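Local coordinates for putative Xylose isomerase (Rhodospirillum rubrum, PDB 3QXB), which probably acts as a sugar-isomerase-like TIM-barrel enzyme, binding a pair of metal ions, modelled as iron and manganese, at the mouth of its barrel, at residues 85-90 and 282-287; 212-217 and 267-272. All coordinates share one frame; numbering follows the deposited sequence.

Contact 1: 85-90 and 282-287; sequences TIESTF and TFFAEI. With FE (Fe (III) ion), chain E.
Glu87 and Thr282 supply the one hydrogen bond of this contact, which spans the inside of an eight-stranded parallel TIM barrel. Strand 85-90 is third in the barrel and strand 283-285 eighth, with strands 22-25 and 51-55 between them; the nearest CA atoms, those of Glu87 and Thr282, are 8.9 Å apart, so side chains and not backbones make the junction. Thr282 OG1 donates to Glu87 OE1 at 2.6 Å, meeting the syn lone pair on the side of OE2. Glu87 gets there with CG anti to its carbonyl carbon (chi1 -64°) and an extended chain beyond. Its OE2 forms a salt bridge with Lys21, so both carboxylate oxygens are held.

The remaining cross-barrel contacts are van der Waals and centre on Phe284. Phe284 CZ lies 3.3 Å from Glu87 OE1 and 4.1 Å from Glu87 CB, with carboxylate and ring planes 74° apart. Ser88 OG approaches Phe284 CZ more distantly, at 4.2 Å, while its hydrogen bond goes to Gln53 on strand 51-55. Within 282-287, Thr282 CG2 sits over the centre of the Phe284 ring, 3.6 Å above its plane.

Metal coordination occupies the far end of the segment, where Glu286 OE1 binds the iron at 2.1 Å together with Glu178, Asp213, His244 and two waters.

The chemistry is thus graded along 282-287: a hydroxyl that holds the carboxylate of Glu87, then a buried ring, then a metal ligand. Lys21 would be expected to favour the ionised form of Glu87.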
loop_
_atom_site.group_PDB
_atom_site.type_symbol
_atom_site.label_atom_id
_atom_site.label_comp_id
_atom_site.label_asym_id
_atom_site.label_seq_id
_atom_site.Cartn_x
_atom_site.Cartn_y
_atom_site.Cartn_z
ATOM N N THR A 85 -15.674 -15.153 -14.009
ATOM C CA THR A 85 -14.849 -16.177 -13.406
ATOM C C THR A 85 -13.690 -15.532 -12.707
ATOM O O THR A 85 -12.804 -14.995 -13.356
ATOM C CB THR A 85 -14.289 -17.137 -14.479
ATOM O OG1 THR A 85 -15.385 -17.727 -15.187
ATOM C CG2 THR A 85 -13.408 -18.233 -13.876
ATOM N N ILE A 86 -13.704 -15.598 -11.376
ATOM C CA ILE A 86 -12.538 -15.260 -10.559
ATOM C C ILE A 86 -11.539 -16.445 -10.566
ATOM O O ILE A 86 -11.746 -17.480 -9.894
ATOM C CB ILE A 86 -12.895 -14.877 -9.144
ATOM C CG1 ILE A 86 -13.888 -13.709 -9.127
ATOM C CG2 ILE A 86 -11.578 -14.512 -8.337
ATOM C CD1 ILE A 86 -14.181 -13.182 -7.734
ATOM N N GLU A 87 -10.532 -16.305 -11.437
ATOM C CA GLU A 87 -9.484 -17.296 -11.618
ATOM C C GLU A 87 -8.474 -17.413 -10.483
ATOM O O GLU A 87 -7.902 -18.502 -10.240
ATOM C CB GLU A 87 -8.761 -17.011 -12.957
ATOM C CG GLU A 87 -9.706 -17.190 -14.123
ATOM C CD GLU A 87 -9.020 -17.108 -15.491
ATOM O OE1 GLU A 87 -8.271 -16.146 -15.732
ATOM O OE2 GLU A 87 -9.251 -18.024 -16.296
ATOM N N SER A 88 -8.265 -16.317 -9.768
ATOM C CA SER A 88 -7.290 -16.312 -8.702
ATOM C C SER A 88 -7.495 -15.088 -7.879
ATOM O O SER A 88 -8.166 -14.150 -8.280
ATOM C CB SER A 88 -5.858 -16.295 -9.229
ATOM O OG SER A 88 -5.678 -15.281 -10.205
ATOM N N THR A 89 -6.921 -15.133 -6.693
ATOM C CA THR A 89 -6.791 -14.006 -5.811
ATOM C C THR A 89 -5.317 -13.726 -5.844
ATOM O O THR A 89 -4.512 -14.584 -6.241
ATOM C CB THR A 89 -7.222 -14.284 -4.327
ATOM O OG1 THR A 89 -6.441 -15.344 -3.768
ATOM C CG2 THR A 89 -8.734 -14.594 -4.212
ATOM N N PHE A 90 -4.946 -12.506 -5.479
ATOM C CA PHE A 90 -3.555 -12.086 -5.579
ATOM C C PHE A 90 -3.243 -10.940 -4.651
ATOM O O PHE A 90 -4.062 -10.058 -4.481
ATOM C CB PHE A 90 -3.219 -11.666 -7.003
ATOM C CG PHE A 90 -1.804 -12.051 -7.421
ATOM C CD1 PHE A 90 -1.561 -13.299 -7.945
ATOM C CD2 PHE A 90 -0.731 -11.173 -7.260
ATOM C CE1 PHE A 90 -0.287 -13.701 -8.268
ATOM C CE2 PHE A 90 0.540 -11.575 -7.600
ATOM C CZ PHE A 90 0.759 -12.809 -8.118
ATOM N N THR A 282 -4.019 -16.105 -18.736
ATOM C CA THR A 282 -4.735 -14.816 -18.768
ATOM C C THR A 282 -3.800 -13.609 -18.642
ATOM O O THR A 282 -2.892 -13.576 -17.815
ATOM C CB THR A 282 -5.820 -14.779 -17.658
ATOM O OG1 THR A 282 -6.525 -16.025 -17.677
ATOM C CG2 THR A 282 -6.836 -13.606 -17.858
ATOM N N PHE A 283 -4.016 -12.641 -19.515
ATOM C CA PHE A 283 -3.371 -11.351 -19.442
ATOM C C PHE A 283 -4.316 -10.478 -18.591
ATOM O O PHE A 283 -5.301 -9.893 -19.112
ATOM C CB PHE A 283 -3.258 -10.739 -20.831
ATOM C CG PHE A 283 -2.102 -11.214 -21.686
ATOM C CD1 PHE A 283 -1.318 -12.330 -21.392
ATOM C CD2 PHE A 283 -1.836 -10.539 -22.869
ATOM C CE1 PHE A 283 -0.294 -12.739 -22.248
ATOM C CE2 PHE A 283 -0.810 -10.928 -23.717
ATOM C CZ PHE A 283 -0.031 -12.020 -23.425
ATOM N N PHE A 284 -4.044 -10.406 -17.285
ATOM C CA PHE A 284 -4.790 -9.554 -16.378
ATOM C C PHE A 284 -4.251 -8.116 -16.391
ATOM O O PHE A 284 -3.092 -7.884 -16.038
ATOM C CB PHE A 284 -4.684 -10.061 -14.928
ATOM C CG PHE A 284 -5.299 -11.418 -14.675
ATOM C CD1 PHE A 284 -6.664 -11.586 -14.594
ATOM C CD2 PHE A 284 -4.506 -12.521 -14.486
ATOM C CE1 PHE A 284 -7.209 -12.847 -14.311
ATOM C CE2 PHE A 284 -5.056 -13.766 -14.188
ATOM C CZ PHE A 284 -6.389 -13.912 -14.099
ATOM N N ALA A 285 -5.106 -7.166 -16.750
ATOM C CA ALA A 285 -4.753 -5.767 -16.687
ATOM C C ALA A 285 -4.633 -5.412 -15.230
ATOM O O ALA A 285 -5.580 -5.641 -14.486
ATOM C CB ALA A 285 -5.813 -4.888 -17.324
ATOM N N GLU A 286 -3.478 -4.861 -14.869
ATOM C CA GLU A 286 -3.177 -4.412 -13.523
ATOM C C GLU A 286 -2.761 -2.950 -13.576
ATOM O O GLU A 286 -1.571 -2.614 -13.709
ATOM C CB GLU A 286 -2.100 -5.261 -12.842
ATOM C CG GLU A 286 -1.990 -4.922 -11.362
ATOM C CD GLU A 286 -0.791 -5.534 -10.660
ATOM O OE1 GLU A 286 0.220 -5.814 -11.290
ATOM O OE2 GLU A 286 -0.879 -5.720 -9.435
ATOM N N ILE A 287 -3.783 -2.103 -13.466
ATOM C CA ILE A 287 -3.667 -0.675 -13.705
ATOM C C ILE A 287 -3.862 -0.001 -12.360
ATOM O O ILE A 287 -4.834 -0.286 -11.641
ATOM C CB ILE A 287 -4.706 -0.129 -14.749
ATOM C CG1 ILE A 287 -4.786 -1.025 -16.006
ATOM C CG2 ILE A 287 -4.380 1.352 -15.087
ATOM C CD1 ILE A 287 -3.490 -1.203 -16.753
HETATM FE FE FE E . 1.859 -7.092 -10.979
HETATM O O HOH W 1 2.748 -5.425 -9.632
HETATM O O HOH W 2 1.019 -7.575 -8.917
#

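Contact 2: 212-217 and 267-272; sequences VDWGHA and QRLQDF. With FE (Fe (III) ion), chain E; MN (manganese (II) ion), chain G.
Trp214 turns its indole toward helix 266-275 with CG anti to the carbonyl carbon (chi1 -84°), and Phe272 answers with CG opposite its own backbone N (chi1 180°), which sets its ring face against the indole edge. The setting is a TIM barrel: Trp214 opens the short helix that follows strand 208-213, whereas residues 267-272 belong to the helix that precedes strand 283-285.

Three side chains receive the indole. Leu269 CD2 stands over the six-membered ring of Trp214, 3.4 Å from the centroid and nearly along the ring normal, a CH-pi contact. Phe272 makes a T-shaped pair in which the indole supplies the edge: the planes are at 78°, the centroids 4.9 Å apart, and Trp214 CZ2 comes within 3.5 Å of Phe272 CG. At the indole edge, Arg268 NE lies in the ring plane, 3.7 Å from Trp214 CZ3; the guanidinium is turned almost perpendicular to the ring, and its NH1 bonds Val263 O. With an alanine in place of Trp214, a gap would probably open beside Leu269 CD2, and the Phe272 face would lose the indole edge that meets it.

Asp213 and His216, close to Trp214 in the chain, are metal ligands. Asp213, at the N-cap of helix 214-217, divides its carboxylate: Asp213 OD2 binds the iron, while Asp213 OD1 accepts from Gly215 N at 2.9 Å and also from Gln246. His216 is a ligand of the manganese, completed by Asp253, His255 and waters. The His216 imidazole has Asp213 CB 3.6 Å above one face, and His216 NE2 reaches the manganese at 2.2 Å.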
loop_
_atom_site.group_PDB
_atom_site.type_symbol
_atom_site.label_atom_id
_atom_site.label_comp_id
_atom_site.label_asym_id
_atom_site.label_seq_id
_atom_site.Cartn_x
_atom_site.Cartn_y
_atom_site.Cartn_z
ATOM N N VAL A 212 3.854 -13.417 -14.535
ATOM C CA VAL A 212 4.871 -12.447 -14.937
ATOM C C VAL A 212 4.196 -11.140 -15.319
ATOM O O VAL A 212 3.244 -11.130 -16.068
ATOM C CB VAL A 212 5.742 -12.978 -16.055
ATOM C CG1 VAL A 212 6.639 -11.881 -16.669
ATOM C CG2 VAL A 212 6.561 -14.191 -15.543
ATOM N N ASP A 213 4.679 -10.048 -14.738
ATOM C CA ASP A 213 4.091 -8.752 -14.967
ATOM C C ASP A 213 4.951 -8.054 -16.013
ATOM O O ASP A 213 6.161 -7.919 -15.836
ATOM C CB ASP A 213 4.095 -7.966 -13.663
ATOM C CG ASP A 213 3.400 -6.638 -13.788
ATOM O OD1 ASP A 213 3.525 -6.017 -14.867
ATOM O OD2 ASP A 213 2.738 -6.245 -12.809
ATOM N N TRP A 214 4.340 -7.661 -17.120
ATOM C CA TRP A 214 5.092 -7.121 -18.257
ATOM C C TRP A 214 5.930 -5.891 -17.836
ATOM O O TRP A 214 7.037 -5.687 -18.326
ATOM C CB TRP A 214 4.141 -6.752 -19.406
ATOM C CG TRP A 214 3.780 -7.886 -20.298
ATOM C CD1 TRP A 214 3.031 -8.971 -19.979
ATOM C CD2 TRP A 214 4.143 -8.034 -21.676
ATOM N NE1 TRP A 214 2.901 -9.791 -21.064
ATOM C CE2 TRP A 214 3.576 -9.243 -22.125
ATOM C CE3 TRP A 214 4.864 -7.244 -22.584
ATOM C CZ2 TRP A 214 3.733 -9.710 -23.435
ATOM C CZ3 TRP A 214 5.032 -7.722 -23.917
ATOM C CH2 TRP A 214 4.454 -8.934 -24.315
ATOM N N GLY A 215 5.436 -5.113 -16.891
ATOM C CA GLY A 215 6.160 -3.931 -16.424
ATOM C C GLY A 215 7.387 -4.267 -15.586
ATOM O O GLY A 215 8.328 -3.475 -15.505
ATOM N N HIS A 216 7.368 -5.425 -14.944
ATOM C CA HIS A 216 8.487 -5.882 -14.152
ATOM C C HIS A 216 9.586 -6.459 -15.063
ATOM O O HIS A 216 10.749 -6.157 -14.874
ATOM C CB HIS A 216 8.037 -6.949 -13.200
ATOM C CG HIS A 216 7.050 -6.481 -12.181
ATOM N ND1 HIS A 216 6.621 -7.294 -11.157
ATOM C CD2 HIS A 216 6.433 -5.280 -12.002
ATOM C CE1 HIS A 216 5.761 -6.621 -10.402
ATOM N NE2 HIS A 216 5.643 -5.393 -10.885
ATOM N N ALA A 217 9.204 -7.265 -16.038
ATOM C CA ALA A 217 10.168 -7.835 -16.983
ATOM C C ALA A 217 10.818 -6.740 -17.833
ATOM O O ALA A 217 11.993 -6.843 -18.212
ATOM C CB ALA A 217 9.489 -8.870 -17.889
ATOM N N GLN A 267 -1.129 -4.053 -29.514
ATOM C CA GLN A 267 -0.707 -4.942 -30.603
ATOM C C GLN A 267 0.527 -5.791 -30.284
ATOM O O GLN A 267 0.647 -6.909 -30.796
ATOM C CB GLN A 267 -0.437 -4.162 -31.903
ATOM C CG GLN A 267 -0.281 -5.098 -33.115
ATOM C CD GLN A 267 -1.518 -5.943 -33.370
ATOM O OE1 GLN A 267 -2.642 -5.456 -33.267
ATOM N NE2 GLN A 267 -1.321 -7.214 -33.706
ATOM N N ARG A 268 1.458 -5.235 -29.507
ATOM C CA ARG A 268 2.643 -5.976 -29.086
ATOM C C ARG A 268 2.229 -7.165 -28.181
ATOM O O ARG A 268 2.704 -8.288 -28.350
ATOM C CB ARG A 268 3.629 -5.029 -28.387
ATOM C CG ARG A 268 4.796 -5.722 -27.695
ATOM C CD ARG A 268 5.553 -4.787 -26.757
ATOM N NE ARG A 268 6.786 -5.418 -26.294
ATOM C CZ ARG A 268 7.815 -4.804 -25.712
ATOM N NH1 ARG A 268 7.828 -3.493 -25.511
ATOM N NH2 ARG A 268 8.870 -5.528 -25.341
ATOM N N LEU A 269 1.334 -6.902 -27.239
ATOM C CA LEU A 269 0.727 -7.953 -26.427
ATOM C C LEU A 269 0.044 -9.019 -27.288
ATOM O O LEU A 269 0.278 -10.194 -27.082
ATOM C CB LEU A 269 -0.264 -7.377 -25.398
ATOM C CG LEU A 269 0.228 -6.435 -24.281
ATOM C CD1 LEU A 269 -0.986 -5.933 -23.487
ATOM C CD2 LEU A 269 1.222 -7.139 -23.317
ATOM N N GLN A 270 -0.759 -8.635 -28.278
ATOM C CA GLN A 270 -1.420 -9.626 -29.138
ATOM C C GLN A 270 -0.419 -10.430 -29.995
ATOM O O GLN A 270 -0.592 -11.626 -30.195
ATOM C CB GLN A 270 -2.458 -8.943 -30.021
ATOM C CG GLN A 270 -3.216 -9.883 -30.928
ATOM C CD GLN A 270 -4.087 -10.834 -30.148
ATOM O OE1 GLN A 270 -4.953 -10.412 -29.384
ATOM N NE2 GLN A 270 -3.867 -12.121 -30.329
ATOM N N ASP A 271 0.635 -9.772 -30.466
ATOM C CA ASP A 271 1.691 -10.448 -31.222
ATOM C C ASP A 271 2.465 -11.468 -30.367
ATOM O O ASP A 271 2.873 -12.512 -30.864
ATOM C CB ASP A 271 2.678 -9.436 -31.836
ATOM C CG ASP A 271 2.068 -8.598 -32.948
ATOM O OD1 ASP A 271 1.057 -9.018 -33.570
ATOM O OD2 ASP A 271 2.642 -7.518 -33.214
ATOM N N PHE A 272 2.679 -11.147 -29.105
ATOM C CA PHE A 272 3.321 -12.060 -28.176
ATOM C C PHE A 272 2.412 -13.240 -27.922
ATOM O O PHE A 272 2.848 -14.401 -27.979
ATOM C CB PHE A 272 3.620 -11.347 -26.871
ATOM C CG PHE A 272 4.270 -12.206 -25.848
ATOM C CD1 PHE A 272 5.641 -12.248 -25.745
ATOM C CD2 PHE A 272 3.502 -12.931 -24.947
ATOM C CE1 PHE A 272 6.276 -13.027 -24.776
ATOM C CE2 PHE A 272 4.119 -13.728 -23.959
ATOM C CZ PHE A 272 5.523 -13.784 -23.892
HETATM FE FE FE E . 1.859 -7.092 -10.979
HETATM MN MN MN G . 4.271 -3.814 -10.300
HETATM O O HOH W 1 2.748 -5.425 -9.632
HETATM O O HOH W 2 1.019 -7.575 -8.917
HETATM O O HOH W 3 3.751 -2.773 -8.165
#

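Both contacts are buried, but contact 1 lies deeper, its centre about 7 Å from the centre of the chain, against about 14 Å for that of contact 2. Contact 1 crosses the barrel interior and mixes a polar bond with one phenyl ring; in contact 2 the side chains meet outside the barrel wall, joining the short helix 214-217 to helix 266-275 through aromatic and aliphatic packing without a hydrogen bond between its segments. The elements adjoin: helix 266-275 leads into strand 283-285, and Phe283 packs on Leu269 and Phe272. The metal site joins them as well, since Glu286 OE1 and Asp213 OD2 lie 3.0 Å apart as ligands of the same iron, which probably offsets the closeness of their charges.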